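Local structure of STING-associated CdnE c-di-GMP synthase (Flavobacteriaceae, 6WT8) at residues A[64-69]-A[103-108]; A[56-61]-A[96-101]. The protein probably synthesises the cyclic dinucleotide c-di-GMP from GTP, as a bacterial CD-NTase whose product is sensed by an associated STING protein in CBASS immunity. One frame throughout, in Å; residues are numbered along the deposited sequence. Where two conformers were deposited one is given.

Both contacts fasten the stretch that runs from strand 85-90 to strand 106-112 against helix 60-81 or the turn leading into it, and their centres lie about 12 Å apart. Contact 2 is the more deeply buried: apolar at its middle, where one valine packs on the backbone of residues 98-101, and joined along one flank through water rather than by direct hydrogen bonds. Contact 1, partly buried and farther along the helix, rests instead on direct hydrogen bonding where the loop passes into the strand. The two meet where N103 OD1 packs against H98 CB at 3.3 Å, and R193, from strand 192-204, bonds both K101 O and the carboxylate of D104.

Contact 1: A[64-69]-A[103-108]; sequences MNSKVA and NDVDLV
S66 and D104 meet through a hydroxyl and a carboxylate: S66 OG donates to D104 OD1 over 2.7 Å, where OD1 offers its anti lone pair, the one turned away from OD2. The same hydroxyl accepts from the backbone, with V105 N 3.0 Å from S66 OG and a somewhat bent N-H...O angle of 143°. With OG anti to the S66 backbone N (chi1 -175°), the hydroxyl is placed to bond both D104 OD1 and V105 N. R193 makes a salt bridge to D104 OD1 as well, so OD1 has two partners, the hydroxyl and the guanidinium. With an alanine here, V105 N would probably lose its acceptor and D104 OD1 one of its two partners.

Van der Waals contact falls to V105. Its CG2 lies against the hydroxyl oxygen, 3.6 Å from S66 OG, while CG1 packs 4.0 Å from K67 CG, the lysine chain crossing the valine at about a right angle.

D104, V105 and D106 match the DxD signature of the nucleotidyltransferase fold, whose carboxylates in relatives hold catalytic magnesium; S66, on the helix, and R193, on strand 192-204, are therefore probably second-shell residues that position D104.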
HETATM    1  N   MSE A  64       0.910   4.947  15.011  1.00 18.76           N
HETATM    2  CA  MSE A  64       0.141   6.039  15.564  0.60 19.55           C
HETATM    3  C   MSE A  64       0.947   7.320  15.573  1.00 19.50           C
HETATM    4  O   MSE A  64       0.422   8.393  15.175  1.00 18.86           O
HETATM    5  CB  MSE A  64      -0.308   5.711  16.992  0.60 21.33           C
HETATM    6  CG  MSE A  64      -1.168   6.837  17.590  0.60 25.24           C
HETATM    7 SE   MSE A  64      -2.876   7.072  16.645  0.60 46.43          SE
HETATM    8  CE  MSE A  64      -2.581   8.416  15.283  0.60 48.75           C
ATOM      9  N   ASN A  65       2.219   7.232  15.968  1.00 17.75           N
ATOM     10  CA  ASN A  65       3.061   8.426  15.977  1.00 18.43           C
ATOM     11  C   ASN A  65       3.171   9.026  14.580  1.00 18.45           C
ATOM     12  O   ASN A  65       3.143  10.251  14.425  1.00 18.04           O
ATOM     13  CB  ASN A  65       4.452   8.113  16.524  1.00 19.89           C
ATOM     14  CG  ASN A  65       4.455   8.056  18.026  1.00 29.12           C
ATOM     15  OD1 ASN A  65       3.576   8.626  18.673  1.00 29.67           O
ATOM     16  ND2 ASN A  65       5.437   7.388  18.583  1.00 30.99           N
ATOM     17  N   SER A  66       3.277   8.182  13.546  1.00 16.14           N
ATOM     18  CA  SER A  66       3.354   8.678  12.173  1.00 15.21           C
ATOM     19  C   SER A  66       2.109   9.467  11.814  1.00 18.33           C
ATOM     20  O   SER A  66       2.198  10.567  11.249  1.00 16.31           O
ATOM     21  CB  SER A  66       3.533   7.505  11.211  1.00 15.39           C
ATOM     22  OG  SER A  66       3.719   8.022   9.883  1.00 15.77           O
ATOM     23  N   LYS A  67       0.948   8.949  12.157  1.00 15.34           N
ATOM     24  CA  LYS A  67      -0.289   9.607  11.772  1.00 14.26           C
ATOM     25  C   LYS A  67      -0.500  10.892  12.559  1.00 16.55           C
ATOM     26  O   LYS A  67      -1.011  11.894  12.016  1.00 15.93           O
ATOM     27  CB  LYS A  67      -1.479   8.646  11.983  1.00 16.03           C
ATOM     28  CG  LYS A  67      -1.488   7.416  11.029  1.00 17.83           C
ATOM     29  CD  LYS A  67      -2.606   6.441  11.414  1.00 18.80           C
ATOM     30  CE  LYS A  67      -2.511   5.194  10.544  1.00 20.13           C
ATOM     31  NZ  LYS A  67      -3.596   4.239  11.055  1.00 22.68           N
ATOM     32  N   VAL A  68      -0.120  10.894  13.845  1.00 16.50           N
ATOM     33  CA  VAL A  68      -0.211  12.117  14.651  1.00 16.98           C
ATOM     34  C   VAL A  68       0.714  13.185  14.102  1.00 20.21           C
ATOM     35  O   VAL A  68       0.316  14.361  13.957  1.00 17.91           O
ATOM     36  CB  VAL A  68       0.134  11.821  16.118  1.00 19.13           C
ATOM     37  CG1 VAL A  68       0.285  13.163  16.926  1.00 24.04           C
ATOM     38  CG2 VAL A  68      -0.932  10.958  16.748  1.00 17.77           C
ATOM     39  N   ALA A  69       1.954  12.799  13.753  1.00 17.69           N
ATOM     40  CA  ALA A  69       2.885  13.768  13.178  1.00 16.12           C
ATOM     41  C   ALA A  69       2.315  14.370  11.896  1.00 17.30           C
ATOM     42  O   ALA A  69       2.373  15.582  11.680  1.00 16.69           O
ATOM     43  CB  ALA A  69       4.256  13.138  12.900  1.00 18.15           C
ATOM     44  N   ASN A 103       8.834   3.460   8.615  1.00 15.89           N
ATOM     45  CA  ASN A 103       7.939   3.866   7.541  1.00 15.15           C
ATOM     46  C   ASN A 103       6.870   4.819   8.078  1.00 16.27           C
ATOM     47  O   ASN A 103       6.378   4.679   9.199  1.00 15.61           O
ATOM     48  CB  ASN A 103       7.256   2.651   6.937  1.00 16.98           C
ATOM     49  CG  ASN A 103       8.183   1.688   6.252  1.00 23.53           C
ATOM     50  OD1 ASN A 103       7.938   0.488   6.306  1.00 22.34           O
ATOM     51  ND2 ASN A 103       9.214   2.189   5.560  1.00 29.37           N
ATOM     52  N   ASP A 104       6.486   5.797   7.251  1.00 15.02           N
ATOM     53  CA  ASP A 104       5.526   6.806   7.616  1.00 14.75           C
ATOM     54  C   ASP A 104       4.440   6.950   6.569  1.00 14.21           C
ATOM     55  O   ASP A 104       4.660   6.676   5.378  1.00 15.45           O
ATOM     56  CB  ASP A 104       6.239   8.152   7.746  1.00 14.46           C
ATOM     57  CG  ASP A 104       7.017   8.245   9.000  1.00 16.01           C
ATOM     58  OD1 ASP A 104       6.405   8.445  10.070  1.00 16.84           O
ATOM     59  OD2 ASP A 104       8.259   8.118   8.926  1.00 19.03           O
ATOM     60  N   VAL A 105       3.256   7.367   7.038  1.00 14.56           N
ATOM     61  CA  VAL A 105       2.235   7.881   6.100  1.00 14.80           C
ATOM     62  C   VAL A 105       2.815   9.090   5.373  1.00 16.33           C
ATOM     63  O   VAL A 105       3.576   9.884   5.951  1.00 15.92           O
ATOM     64  CB  VAL A 105       0.895   8.270   6.756  1.00 15.61           C
ATOM     65  CG1 VAL A 105       0.202   7.064   7.443  1.00 19.95           C
ATOM     66  CG2 VAL A 105       1.061   9.398   7.797  1.00 16.63           C
ATOM     67  N   ASP A 106       2.435   9.261   4.100  1.00 14.82           N
ATOM     68  CA  ASP A 106       2.677  10.550   3.437  1.00 13.55           C
ATOM     69  C   ASP A 106       1.429  11.415   3.565  1.00 16.00           C
ATOM     70  O   ASP A 106       0.288  10.913   3.461  1.00 16.15           O
ATOM     71  CB  ASP A 106       2.891  10.411   1.917  1.00 14.47           C
ATOM     72  CG  ASP A 106       4.094   9.645   1.506  1.00 24.79           C
ATOM     73  OD1 ASP A 106       5.074   9.559   2.243  1.00 20.13           O
ATOM     74  OD2 ASP A 106       4.079   9.147   0.347  1.00 21.70           O
ATOM     75  N   LEU A 107       1.630  12.721   3.748  1.00 13.74           N
ATOM     76  CA  LEU A 107       0.510  13.651   3.681  1.00 12.98           C
ATOM     77  C   LEU A 107       0.333  14.118   2.235  1.00 13.64           C
ATOM     78  O   LEU A 107       1.313  14.508   1.577  1.00 15.09           O
ATOM     79  CB  LEU A 107       0.797  14.855   4.590  1.00 12.79           C
ATOM     80  CG  LEU A 107      -0.313  15.946   4.602  1.00 16.61           C
ATOM     81  CD1 LEU A 107      -0.260  16.669   5.921  1.00 24.97           C
ATOM     82  CD2 LEU A 107      -0.099  16.981   3.464  1.00 18.25           C
ATOM     83  N   VAL A 108      -0.900  14.057   1.718  1.00 11.74           N
ATOM     84  CA  VAL A 108      -1.183  14.493   0.355  1.00 13.39           C
ATOM     85  C   VAL A 108      -2.088  15.705   0.434  1.00 13.10           C
ATOM     86  O   VAL A 108      -3.166  15.647   1.057  1.00 14.79           O
ATOM     87  CB  VAL A 108      -1.862  13.371  -0.458  1.00 13.17           C
ATOM     88  CG1 VAL A 108      -1.907  13.777  -1.934  1.00 15.91           C
ATOM     89  CG2 VAL A 108      -1.069  12.103  -0.342  1.00 14.74           C
TER

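Contact 2: A[56-61]-A[96-101]; sequences KGVAPS and NTHILK
V58 packs its two methyl groups against the backbone of residues 98-101, part of the loop that, in this nucleotidyltransferase fold, follows strand 85-90 and leads toward the DxD strand. CG2 makes the closest approach: V58 CG2 sits 3.6 Å from the carbonyl carbon of I99, and it packs on that of L100 as well. The other branch, standing anti to the backbone N (chi1 170°), brings V58 CG1 within 3.8 Å of K101 CA. Just before V58, G57 leaves the end of helix 46-56 with a phi of 79°, a value that favours glycine.

H98 supplies the aromatic neighbour. Its ring and the valine cross at about a right angle, with V58 CG2 approaching H98 CD2 obliquely at 3.8 Å. T63, on helix 60-81, hydrogen-bonds NE2 through its OG1, giving this nitrogen a polar mate beside the valine.

N96 faces the turn across water. The oxygen of its amide, OD1, has two waters within bonding distance, which may share their protons among several acceptors: one also lies beside V58 O, while the other accepts from V58 N and has H98 O in reach, so that three residues meet at it. This second water lies 3.6 Å above the plane of the H98 ring, offset toward its rim. A third water also lies within bonding distance of both K56 O and V58 O. It takes the N96 amide nitrogen as its donor, 3.1 Å from ND2.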
ATOM      1  N   LYS A  56       2.681 -10.281  11.987  1.00 15.17           N
ATOM      2  CA  LYS A  56       1.989  -9.267  12.792  1.00 15.46           C
ATOM      3  C   LYS A  56       2.432  -7.836  12.502  1.00 16.73           C
ATOM      4  O   LYS A  56       1.663  -6.897  12.780  1.00 18.08           O
ATOM      5  CB  LYS A  56       2.176  -9.567  14.277  1.00 17.35           C
ATOM      6  CG  LYS A  56       1.376 -10.773  14.682  1.00 17.82           C
ATOM      7  CD  LYS A  56       1.719 -11.167  16.123  1.00 22.10           C
ATOM      8  CE  LYS A  56       1.017 -12.455  16.423  1.00 24.71           C
ATOM      9  NZ  LYS A  56       1.414 -13.023  17.764  1.00 21.67           N
ATOM     10  N   GLY A  57       3.634  -7.624  11.956  1.00 14.91           N
ATOM     11  CA  GLY A  57       4.061  -6.283  11.579  1.00 15.56           C
ATOM     12  C   GLY A  57       4.551  -5.409  12.736  1.00 16.32           C
ATOM     13  O   GLY A  57       5.099  -5.871  13.754  1.00 15.32           O
ATOM     14  N   VAL A  58       4.402  -4.099  12.543  1.00 13.98           N
ATOM     15  CA  VAL A  58       5.044  -3.076  13.362  1.00 13.58           C
ATOM     16  C   VAL A  58       4.207  -2.776  14.601  1.00 17.32           C
ATOM     17  O   VAL A  58       2.963  -2.717  14.547  1.00 17.41           O
ATOM     18  CB  VAL A  58       5.242  -1.818  12.475  1.00 16.22           C
ATOM     19  CG1 VAL A  58       5.679  -0.605  13.255  1.00 18.45           C
ATOM     20  CG2 VAL A  58       6.284  -2.136  11.338  1.00 17.24           C
ATOM     21  N   ALA A  59       4.903  -2.541  15.712  1.00 16.67           N
ATOM     22  CA  ALA A  59       4.223  -2.142  16.944  1.00 15.32           C
ATOM     23  C   ALA A  59       3.374  -0.879  16.713  1.00 16.63           C
ATOM     24  O   ALA A  59       3.786   0.064  15.993  1.00 17.64           O
ATOM     25  CB  ALA A  59       5.239  -1.916  18.073  1.00 17.93           C
ATOM     26  N   PRO A  60       2.189  -0.822  17.327  1.00 17.90           N
ATOM     27  CA  PRO A  60       1.217   0.242  17.010  1.00 21.09           C
ATOM     28  C   PRO A  60       1.681   1.638  17.363  1.00 19.42           C
ATOM     29  O   PRO A  60       1.213   2.594  16.702  1.00 19.61           O
ATOM     30  CB  PRO A  60      -0.017  -0.144  17.828  1.00 21.08           C
ATOM     31  CG  PRO A  60       0.429  -1.213  18.798  1.00 27.30           C
ATOM     32  CD  PRO A  60       1.607  -1.899  18.148  1.00 20.86           C
ATOM     33  N   SER A  61       2.584   1.822  18.321  1.00 19.40           N
ATOM     34  CA  SER A  61       2.971   3.189  18.661  1.00 19.89           C
ATOM     35  C   SER A  61       3.643   3.881  17.487  1.00 21.79           C
ATOM     36  O   SER A  61       3.467   5.087  17.315  1.00 20.91           O
ATOM     37  CB  SER A  61       3.875   3.197  19.899  1.00 24.46           C
ATOM     38  OG  SER A  61       5.183   2.721  19.546  1.00 25.82           O
ATOM     39  N   ASN A  96      -1.571  -0.489   7.376  1.00 14.27           N
ATOM     40  CA  ASN A  96      -0.739  -1.186   8.351  1.00 12.54           C
ATOM     41  C   ASN A  96      -0.053  -2.388   7.736  1.00 15.83           C
ATOM     42  O   ASN A  96       0.134  -3.420   8.430  1.00 17.49           O
ATOM     43  CB  ASN A  96      -1.557  -1.628   9.586  1.00 13.37           C
ATOM     44  CG  ASN A  96      -0.656  -2.075  10.725  1.00 13.97           C
ATOM     45  OD1 ASN A  96       0.454  -1.510  10.888  1.00 15.73           O
ATOM     46  ND2 ASN A  96      -1.087  -3.129  11.502  1.00 16.55           N
ATOM     47  N   THR A  97       0.367  -2.275   6.454  1.00 13.39           N
ATOM     48  CA  THR A  97       1.099  -3.378   5.842  1.00 14.34           C
ATOM     49  C   THR A  97       2.573  -3.061   5.703  1.00 14.09           C
ATOM     50  O   THR A  97       3.301  -3.797   5.035  1.00 13.96           O
ATOM     51  CB  THR A  97       0.495  -3.768   4.494  1.00 13.05           C
ATOM     52  OG1 THR A  97       0.391  -2.594   3.673  1.00 14.38           O
ATOM     53  CG2 THR A  97      -0.892  -4.405   4.748  1.00 16.29           C
ATOM     54  N   HIS A  98       3.035  -1.984   6.333  1.00 13.85           N
ATOM     55  CA  HIS A  98       4.466  -1.750   6.385  1.00 14.91           C
ATOM     56  C   HIS A  98       5.131  -2.744   7.341  1.00 14.00           C
ATOM     57  O   HIS A  98       4.504  -3.317   8.227  1.00 14.38           O
ATOM     58  CB  HIS A  98       4.768  -0.306   6.828  1.00 13.22           C
ATOM     59  CG  HIS A  98       4.184   0.062   8.165  1.00 12.94           C
ATOM     60  ND1 HIS A  98       2.853  -0.070   8.445  1.00 14.12           N
ATOM     61  CD2 HIS A  98       4.751   0.631   9.264  1.00 13.91           C
ATOM     62  CE1 HIS A  98       2.613   0.348   9.678  1.00 15.33           C
ATOM     63  NE2 HIS A  98       3.739   0.819  10.178  1.00 15.13           N
ATOM     64  N   ILE A  99       6.449  -2.936   7.171  1.00 13.66           N
ATOM     65  CA  ILE A  99       7.205  -3.845   8.031  1.00 13.18           C
ATOM     66  C   ILE A  99       8.406  -3.172   8.682  1.00 13.93           C
ATOM     67  O   ILE A  99       9.170  -3.847   9.410  1.00 15.74           O
ATOM     68  CB  ILE A  99       7.665  -5.120   7.284  1.00 15.30           C
ATOM     69  CG1 ILE A  99       8.549  -4.771   6.123  1.00 14.54           C
ATOM     70  CG2 ILE A  99       6.437  -5.908   6.796  1.00 15.29           C
ATOM     71  CD1 ILE A  99       9.525  -5.948   5.708  1.00 17.50           C
ATOM     72  N   LEU A 100       8.591  -1.867   8.471  1.00 13.54           N
ATOM     73  CA  LEU A 100       9.663  -1.139   9.162  1.00 15.59           C
ATOM     74  C   LEU A 100       9.063  -0.079  10.073  1.00 14.92           C
ATOM     75  O   LEU A 100       8.226   0.715   9.628  1.00 16.43           O
ATOM     76  CB  LEU A 100      10.630  -0.458   8.175  1.00 15.08           C
ATOM     77  CG  LEU A 100      11.184  -1.297   7.030  1.00 19.54           C
ATOM     78  CD1 LEU A 100      12.111  -0.477   6.104  1.00 22.35           C
ATOM     79  CD2 LEU A 100      11.890  -2.511   7.555  1.00 22.66           C
ATOM     80  N   LYS A 101       9.552  -0.019  11.326  1.00 16.61           N
ATOM     81  CA  LYS A 101       9.028   0.986  12.244  1.00 15.68           C
ATOM     82  C   LYS A 101       9.272   2.406  11.744  1.00 16.42           C
ATOM     83  O   LYS A 101       8.562   3.296  12.195  1.00 19.21           O
ATOM     84  CB  LYS A 101       9.679   0.823  13.636  1.00 18.15           C
ATOM     85  CG  LYS A 101      11.216   0.946  13.646  1.00 17.00           C
ATOM     86  CD  LYS A 101      11.805   0.428  14.994  1.00 18.69           C
ATOM     87  CE  LYS A 101      13.314   0.738  15.034  1.00 22.64           C
ATOM     88  NZ  LYS A 101      14.123  -0.019  14.066  1.00 24.40           N
TER
HETATM   89  O   HOH W   1       1.029  -4.251  13.435  1.00 17.23           O
HETATM   90  O   HOH W   2       2.737  -3.316  10.313  1.00 15.79           O
HETATM   91  O   HOH W   3       1.247  -0.867  13.364  1.00 17.01           O